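Local structure of putative ADP-Ribosyltransferase Scabin (5EWY) at residues T119-H122 with D123-K126; G166-T169 with E170-I173. The protein probably catalyses transfer of ADP-ribose from NAD+ to DNA, acting as a toxin of the potato-scab bacterium Streptomyces scabiei. All coordinates share one frame; numbering follows the deposited sequence.

Contact 1: residues T119-H122 with D123-K126. With 5TQ (4-(8-fluoranyl-6-oxidanylidene-1,3,4,5-tetrahydrobenzo[c][1,6]naphthyridin-2-yl)butanoic acid), chain B.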
ATOM      1  N   THR A 119      -0.959   3.477   2.970  1.00 14.39           N
ATOM      2  CA  THR A 119      -0.982   4.206   4.226  1.00 13.36           C
ATOM      3  C   THR A 119      -1.924   3.548   5.223  1.00 14.98           C
ATOM      4  O   THR A 119      -2.944   2.977   4.854  1.00 14.88           O
ATOM      5  CB  THR A 119      -1.396   5.689   3.994  1.00 13.48           C
ATOM      6  OG1 THR A 119      -1.480   6.381   5.231  1.00 15.79           O
ATOM      7  CG2 THR A 119      -2.702   5.795   3.261  1.00 16.13           C
ATOM      8  N   TYR A 120      -1.615   3.767   6.498  1.00 15.01           N
ATOM      9  CA  TYR A 120      -2.533   3.420   7.563  1.00 14.20           C
ATOM     10  C   TYR A 120      -3.717   4.377   7.648  1.00 14.86           C
ATOM     11  O   TYR A 120      -4.700   4.070   8.333  1.00 16.51           O
ATOM     12  CB  TYR A 120      -1.799   3.489   8.906  1.00 15.75           C
ATOM     13  CG  TYR A 120      -0.747   2.440   9.178  1.00 14.74           C
ATOM     14  CD1 TYR A 120      -1.102   1.135   9.471  1.00 15.15           C
ATOM     15  CD2 TYR A 120       0.600   2.785   9.271  1.00 15.06           C
ATOM     16  CE1 TYR A 120      -0.152   0.181   9.785  1.00 16.61           C
ATOM     17  CE2 TYR A 120       1.562   1.823   9.572  1.00 17.58           C
ATOM     18  CZ  TYR A 120       1.165   0.533   9.852  1.00 17.29           C
ATOM     19  OH  TYR A 120       2.092  -0.438  10.166  1.00 20.17           O
ATOM     20  N   ASP A 121      -3.653   5.528   6.982  1.00 15.81           N
ATOM     21  CA  ASP A 121      -4.617   6.621   7.147  1.00 14.97           C
ATOM     22  C   ASP A 121      -5.660   6.589   6.034  1.00 15.08           C
ATOM     23  O   ASP A 121      -5.363   6.937   4.870  1.00 14.99           O
ATOM     24  CB  ASP A 121      -3.840   7.938   7.127  1.00 14.64           C
ATOM     25  CG  ASP A 121      -4.706   9.148   7.343  1.00 18.68           C
ATOM     26  OD1 ASP A 121      -5.924   9.020   7.539  1.00 18.40           O
ATOM     27  OD2 ASP A 121      -4.121  10.273   7.307  1.00 23.16           O
ATOM     28  N   HIS A 122      -6.887   6.212   6.397  1.00 14.26           N
ATOM     29  CA  HIS A 122      -8.006   6.214   5.468  1.00 13.36           C
ATOM     30  C   HIS A 122      -8.142   7.529   4.715  1.00 14.25           C
ATOM     31  O   HIS A 122      -8.579   7.531   3.551  1.00 15.58           O
ATOM     32  CB  HIS A 122      -9.284   5.906   6.241  1.00 14.40           C
ATOM     33  CG  HIS A 122     -10.520   6.048   5.410  1.00 15.82           C
ATOM     34  ND1 HIS A 122     -11.178   7.248   5.252  1.00 16.19           N
ATOM     35  CD2 HIS A 122     -11.170   5.158   4.620  1.00 17.84           C
ATOM     36  CE1 HIS A 122     -12.189   7.090   4.422  1.00 17.57           C
ATOM     37  NE2 HIS A 122     -12.212   5.832   4.022  1.00 19.98           N
ATOM     38  N   ASP A 123      -7.846   8.636   5.377  1.00 15.96           N
ATOM     39  CA  ASP A 123      -8.104   9.981   4.853  1.00 15.24           C
ATOM     40  C   ASP A 123      -6.940  10.600   4.079  1.00 15.51           C
ATOM     41  O   ASP A 123      -7.044  11.760   3.675  1.00 17.43           O
ATOM     42  CB  ASP A 123      -8.494  10.923   5.992  1.00 14.93           C
ATOM     43  CG  ASP A 123      -9.764  10.517   6.661  1.00 18.77           C
ATOM     44  OD1 ASP A 123     -10.641   9.921   6.016  1.00 18.44           O
ATOM     45  OD2 ASP A 123      -9.853  10.786   7.862  1.00 30.40           O
ATOM     46  N   LEU A 124      -5.841   9.880   3.880  1.00 14.54           N
ATOM     47  CA  LEU A 124      -4.708  10.510   3.224  1.00 13.48           C
ATOM     48  C   LEU A 124      -5.062  10.899   1.799  1.00 14.90           C
ATOM     49  O   LEU A 124      -4.439  11.805   1.226  1.00 15.43           O
ATOM     50  CB  LEU A 124      -3.488   9.582   3.262  1.00 14.40           C
ATOM     51  CG  LEU A 124      -2.168  10.292   2.859  1.00 15.32           C
ATOM     52  CD1 LEU A 124      -1.766  11.236   3.943  1.00 19.68           C
ATOM     53  CD2 LEU A 124      -1.106   9.259   2.677  1.00 16.05           C
ATOM     54  N   TYR A 125      -6.045  10.248   1.204  1.00 14.14           N
ATOM     55  CA  TYR A 125      -6.484  10.595  -0.144  1.00 17.91           C
ATOM     56  C   TYR A 125      -6.827  12.073  -0.265  1.00 17.47           C
ATOM     57  O   TYR A 125      -6.705  12.647  -1.356  1.00 18.96           O
ATOM     58  CB  TYR A 125      -7.697   9.731  -0.561  1.00 17.68           C
ATOM     59  CG  TYR A 125      -9.005  10.125   0.085  1.00 16.67           C
ATOM     60  CD1 TYR A 125      -9.852  11.053  -0.495  1.00 18.80           C
ATOM     61  CD2 TYR A 125      -9.412   9.533   1.273  1.00 16.27           C
ATOM     62  CE1 TYR A 125     -11.031  11.411   0.114  1.00 17.86           C
ATOM     63  CE2 TYR A 125     -10.591   9.887   1.883  1.00 17.50           C
ATOM     64  CZ  TYR A 125     -11.413  10.806   1.289  1.00 17.15           C
ATOM     65  OH  TYR A 125     -12.583  11.237   1.858  1.00 18.36           O
ATOM     66  N   LYS A 126      -7.235  12.717   0.833  1.00 17.06           N
ATOM     67  CA  LYS A 126      -7.605  14.127   0.793  1.00 18.32           C
ATOM     68  C   LYS A 126      -6.412  15.020   0.488  1.00 19.30           C
ATOM     69  O   LYS A 126      -6.615  16.177   0.098  1.00 22.64           O
ATOM     70  CB  LYS A 126      -8.238  14.538   2.127  1.00 18.52           C
ATOM     71  CG  LYS A 126      -9.528  13.789   2.451  1.00 18.86           C
ATOM     72  CD  LYS A 126     -10.108  14.268   3.757  1.00 19.98           C
ATOM     73  CE  LYS A 126     -11.420  13.541   4.062  1.00 22.99           C
ATOM     74  NZ  LYS A 126     -12.518  14.042   3.208  1.00 23.19           N
TER
HETATM   75  N12 5TQ B 301       2.400   8.373  -5.206  1.00 27.46           N
HETATM   76  C13 5TQ B 301       1.222   8.181  -5.800  1.00 35.37           C
HETATM   77  C15 5TQ B 301       3.561   8.902  -5.991  1.00 29.38           C
HETATM   78  C17 5TQ B 301       4.342   7.190  -7.702  1.00 39.96           C
HETATM   79  C01 5TQ B 301       0.542   6.821   0.442  1.00 19.58           C
HETATM   80  C02 5TQ B 301       1.728   7.062   1.123  1.00 19.63           C
HETATM   81  C03 5TQ B 301       2.854   7.530   0.454  1.00 21.12           C
HETATM   82  C04 5TQ B 301       2.799   7.738  -0.917  1.00 22.44           C
HETATM   83  C05 5TQ B 301       1.603   7.523  -1.630  1.00 20.36           C
HETATM   84  C06 5TQ B 301       0.479   7.045  -0.933  1.00 19.35           C
HETATM   85  C07 5TQ B 301      -0.771   6.830  -1.652  1.00 19.41           C
HETATM   86  C08 5TQ B 301       1.514   7.737  -3.055  1.00 20.85           C
HETATM   87  C09 5TQ B 301       0.258   7.486  -3.676  1.00 23.81           C
HETATM   88  N10 5TQ B 301      -0.814   7.031  -2.983  1.00 18.61           N
HETATM   89  C11 5TQ B 301       2.553   8.205  -3.872  1.00 25.78           C
HETATM   90  C14 5TQ B 301       0.158   7.702  -5.108  1.00 22.58           C
HETATM   91  C16 5TQ B 301       3.630   8.506  -7.459  1.00 39.05           C
HETATM   92  C18 5TQ B 301       3.393   6.017  -7.564  1.00 44.55           C
HETATM   93  O19 5TQ B 301      -1.794   6.415  -1.048  1.00 17.62           O
HETATM   94  F20 5TQ B 301       1.775   6.855   2.440  1.00 21.50           F
HETATM   95  O21 5TQ B 301       3.421   5.101  -8.428  1.00 32.28           O
HETATM   96  O22 5TQ B 301       2.600   5.977  -6.606  1.00 26.11           O
HETATM   97  O   HOH W   1      -7.732   9.794   9.278  1.00 39.63           O
HETATM   98  O   HOH W   2      -6.047   7.257   1.698  1.00 15.16           O

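Contact 2: residues G166-T169 with E170-I173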
ATOM      1  N   GLY A 166       5.052  -4.829  -4.659  1.00 21.97           N
ATOM      2  CA  GLY A 166       3.652  -4.490  -4.805  1.00 20.28           C
ATOM      3  C   GLY A 166       2.729  -5.476  -4.122  1.00 20.60           C
ATOM      4  O   GLY A 166       3.079  -6.112  -3.127  1.00 21.88           O
ATOM      5  N   ILE A 167       1.508  -5.543  -4.649  1.00 21.21           N
ATOM      6  CA  ILE A 167       0.373  -6.151  -3.952  1.00 19.71           C
ATOM      7  C   ILE A 167      -0.501  -6.857  -4.975  1.00 22.03           C
ATOM      8  O   ILE A 167      -1.051  -6.211  -5.880  1.00 21.86           O
ATOM      9  CB  ILE A 167      -0.468  -5.087  -3.231  1.00 20.20           C
ATOM     10  CG1 ILE A 167       0.394  -4.205  -2.313  1.00 20.69           C
ATOM     11  CG2 ILE A 167      -1.602  -5.763  -2.429  1.00 19.61           C
ATOM     12  CD1 ILE A 167      -0.349  -3.000  -1.808  1.00 20.87           C
ATOM     13  N   ARG A 168      -0.677  -8.171  -4.806  1.00 22.36           N
ATOM     14  CA  ARG A 168      -1.539  -8.940  -5.694  1.00 22.67           C
ATOM     15  C   ARG A 168      -2.995  -8.521  -5.535  1.00 21.78           C
ATOM     16  O   ARG A 168      -3.428  -8.083  -4.467  1.00 20.31           O
ATOM     17  CB  ARG A 168      -1.422 -10.439  -5.384  1.00 26.94           C
ATOM     18  CG  ARG A 168      -0.091 -11.045  -5.789  1.00 29.22           C
ATOM     19  CD  ARG A 168      -0.186 -12.552  -5.953  1.00 38.60           C
ATOM     20  NE  ARG A 168      -0.398 -13.240  -4.681  1.00 38.78           N
ATOM     21  CZ  ARG A 168       0.544 -13.425  -3.760  1.00 54.90           C
ATOM     22  NH1 ARG A 168       1.771 -12.957  -3.952  1.00 47.15           N
ATOM     23  NH2 ARG A 168       0.257 -14.073  -2.636  1.00 63.34           N
ATOM     24  N   THR A 169      -3.774  -8.742  -6.595  1.00 22.81           N
ATOM     25  CA  THR A 169      -5.166  -8.300  -6.587  1.00 21.47           C
ATOM     26  C   THR A 169      -5.986  -8.991  -5.494  1.00 23.64           C
ATOM     27  O   THR A 169      -6.923  -8.377  -4.964  1.00 21.39           O
ATOM     28  CB  THR A 169      -5.812  -8.517  -7.961  1.00 22.34           C
ATOM     29  OG1 THR A 169      -7.167  -8.045  -7.922  1.00 24.91           O
ATOM     30  CG2 THR A 169      -5.789  -9.997  -8.366  1.00 26.90           C
ATOM     31  N   GLU A 170      -5.625 -10.217  -5.102  1.00 23.36           N
ATOM     32  CA  GLU A 170      -6.398 -10.914  -4.066  1.00 22.54           C
ATOM     33  C   GLU A 170      -6.381 -10.151  -2.746  1.00 22.70           C
ATOM     34  O   GLU A 170      -7.189 -10.462  -1.857  1.00 22.12           O
ATOM     35  CB  GLU A 170      -5.894 -12.349  -3.867  1.00 26.71           C
ATOM     36  CG  GLU A 170      -4.510 -12.468  -3.253  1.00 30.41           C
ATOM     37  CD  GLU A 170      -3.979 -13.879  -3.251  1.00 53.48           C
ATOM     38  OE1 GLU A 170      -4.440 -14.691  -2.412  1.00 47.53           O
ATOM     39  OE2 GLU A 170      -3.100 -14.166  -4.096  1.00 50.38           O
ATOM     40  N   PHE A 171      -5.454  -9.220  -2.572  1.00 19.58           N
ATOM     41  CA  PHE A 171      -5.350  -8.437  -1.341  1.00 18.81           C
ATOM     42  C   PHE A 171      -5.926  -7.041  -1.464  1.00 18.88           C
ATOM     43  O   PHE A 171      -5.814  -6.245  -0.521  1.00 19.79           O
ATOM     44  CB  PHE A 171      -3.896  -8.366  -0.863  1.00 19.31           C
ATOM     45  CG  PHE A 171      -3.270  -9.703  -0.682  1.00 20.81           C
ATOM     46  CD1 PHE A 171      -3.694 -10.566   0.326  1.00 20.89           C
ATOM     47  CD2 PHE A 171      -2.278 -10.141  -1.544  1.00 29.76           C
ATOM     48  CE1 PHE A 171      -3.129 -11.810   0.476  1.00 28.50           C
ATOM     49  CE2 PHE A 171      -1.713 -11.386  -1.387  1.00 29.04           C
ATOM     50  CZ  PHE A 171      -2.127 -12.214  -0.379  1.00 28.04           C
ATOM     51  N   VAL A 172      -6.525  -6.715  -2.604  1.00 18.48           N
ATOM     52  CA  VAL A 172      -7.191  -5.432  -2.805  1.00 17.15           C
ATOM     53  C   VAL A 172      -8.679  -5.661  -2.557  1.00 18.47           C
ATOM     54  O   VAL A 172      -9.342  -6.395  -3.297  1.00 19.08           O
ATOM     55  CB  VAL A 172      -6.921  -4.868  -4.204  1.00 19.93           C
ATOM     56  CG1 VAL A 172      -7.695  -3.573  -4.387  1.00 21.29           C
ATOM     57  CG2 VAL A 172      -5.422  -4.640  -4.383  1.00 20.62           C
ATOM     58  N   ILE A 173      -9.210  -5.031  -1.504  1.00 17.50           N
ATOM     59  CA  ILE A 173     -10.614  -5.217  -1.146  1.00 17.96           C
ATOM     60  C   ILE A 173     -11.522  -4.593  -2.190  1.00 17.93           C
ATOM     61  O   ILE A 173     -12.515  -5.186  -2.617  1.00 19.38           O
ATOM     62  CB  ILE A 173     -10.921  -4.589   0.220  1.00 17.52           C
ATOM     63  CG1 ILE A 173     -10.035  -5.131   1.334  1.00 19.92           C
ATOM     64  CG2 ILE A 173     -12.377  -4.819   0.537  1.00 18.46           C
ATOM     65  CD1 ILE A 173     -10.046  -4.230   2.547  1.00 17.76           C
TER

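Contact 1: residues T119-H122 with D123-K126
Asp121 OD1 takes two donors: the backbone N of Asp123, at 2.9 Å, and water 1, whose oxygen lies 2.6 Å from that same Asp121 OD1. With CG anti to the backbone N (chi1 -178°), the carboxylate stands beside its own carbonyl carbon, where OD1 reaches the Asp123 amide, which meets it from above the carboxylate plane. Water 1 gives its other proton to Asp123 OD2 (2.7 Å), joining two carboxylates whose nearest oxygens, Asp121 OD1 and Asp123 OD2, are 4.3 Å apart. The remaining oxygen, Asp123 OD1, accepts from His122 ND1 at 2.8 Å; the bond is nearly straight (162°) and lies close to the imidazole plane. His122 NE2 is bonded to Tyr136 OH, so both ring nitrogens are held. Tyr125 directs its ring edge toward the imidazole face, the planes 87° apart, in an offset edge-to-face pair. Leu124 N closes the type I turn (Asp121 to Leu124) onto Asp121 O (3.1 Å).

Thr119 OG1 accepts from Asp121 N in an ST turn and is also bonded to Gln158 O. Thr119 CB faces F20 of the inhibitor, and Leu124 CD2 lies 3.7 Å from its C01. The two residues thus give the fluorinated ring an apolar contact next to a polar turn, where the water and His122 would probably ease the repulsion between the two aspartates.

Contact 2: residues G166-T169 with E170-I173
Arg168, just before a short 3-10 turn, and Glu170, within it, run side by side where the chain leads into strand 172-179 of the four-stranded antiparallel sheet of this ADP-ribosyltransferase fold. Their flat ends are twisted by 71°, and the salt bridge uses a single N-H: Arg168 NE reaches Glu170 OE2 at 2.9 Å. That bond is almost linear at 176°; the oxygen sits in the guanidinium plane, while the nitrogen lies above the carboxylate plane. The bend at chi3 of Arg168 (-69°) brings the guanidinium to the rim of Phe171. Arg168 NH1 is hydrogen-bonded to the carbonyls of His50 and Ala52.

Phe171 lies alongside the same arginine but offers its rim. Its CE2 lies over one guanidinium face, 3.6 Å from Arg168 NH2, and the arginine group is at the ring edge, so this is no stacked cation-pi pair. One ring face is covered centrally by Glu170 CG, 3.5 Å above it, and Trp199 makes an edge-to-face pair with the ring. Two backbone bonds shape the turn: Phe171 N to Arg168 O (3.0 Å) and Val172 N to Thr169 O (2.9 Å). Thr169 OG1 is hydrogen-bonded to Phe87 O and Asn193 ND2. On the apolar side Ile167, which also touches Ile137, crosses Phe171 obliquely, its CG2 3.8 Å from Phe171 CB.

Contact 1 comes first along the chain, and both lie within the Scabin-like range. The centres of contact 1 and contact 2 are about 17 Å apart. The nearest atoms of contact 1 and contact 2 are about 8 Å apart, without touching. Both connect the three-stranded sheet to the four-stranded one: 119-126 starts on the last residue of strand 115-119 and runs on toward 133-137, whereas 166-173 leads from 160-164 onto the first residues of 172-179. The strands they leave, and those they enter, are antiparallel neighbours within each sheet. Tyr136 is shared, meeting His122 through its hydroxyl and Ile173 through its backbone. Contact 1 reaches the inhibitor pocket directly; contact 2 is structural, with the Ile167 side chain about 10 Å from the inhibitor.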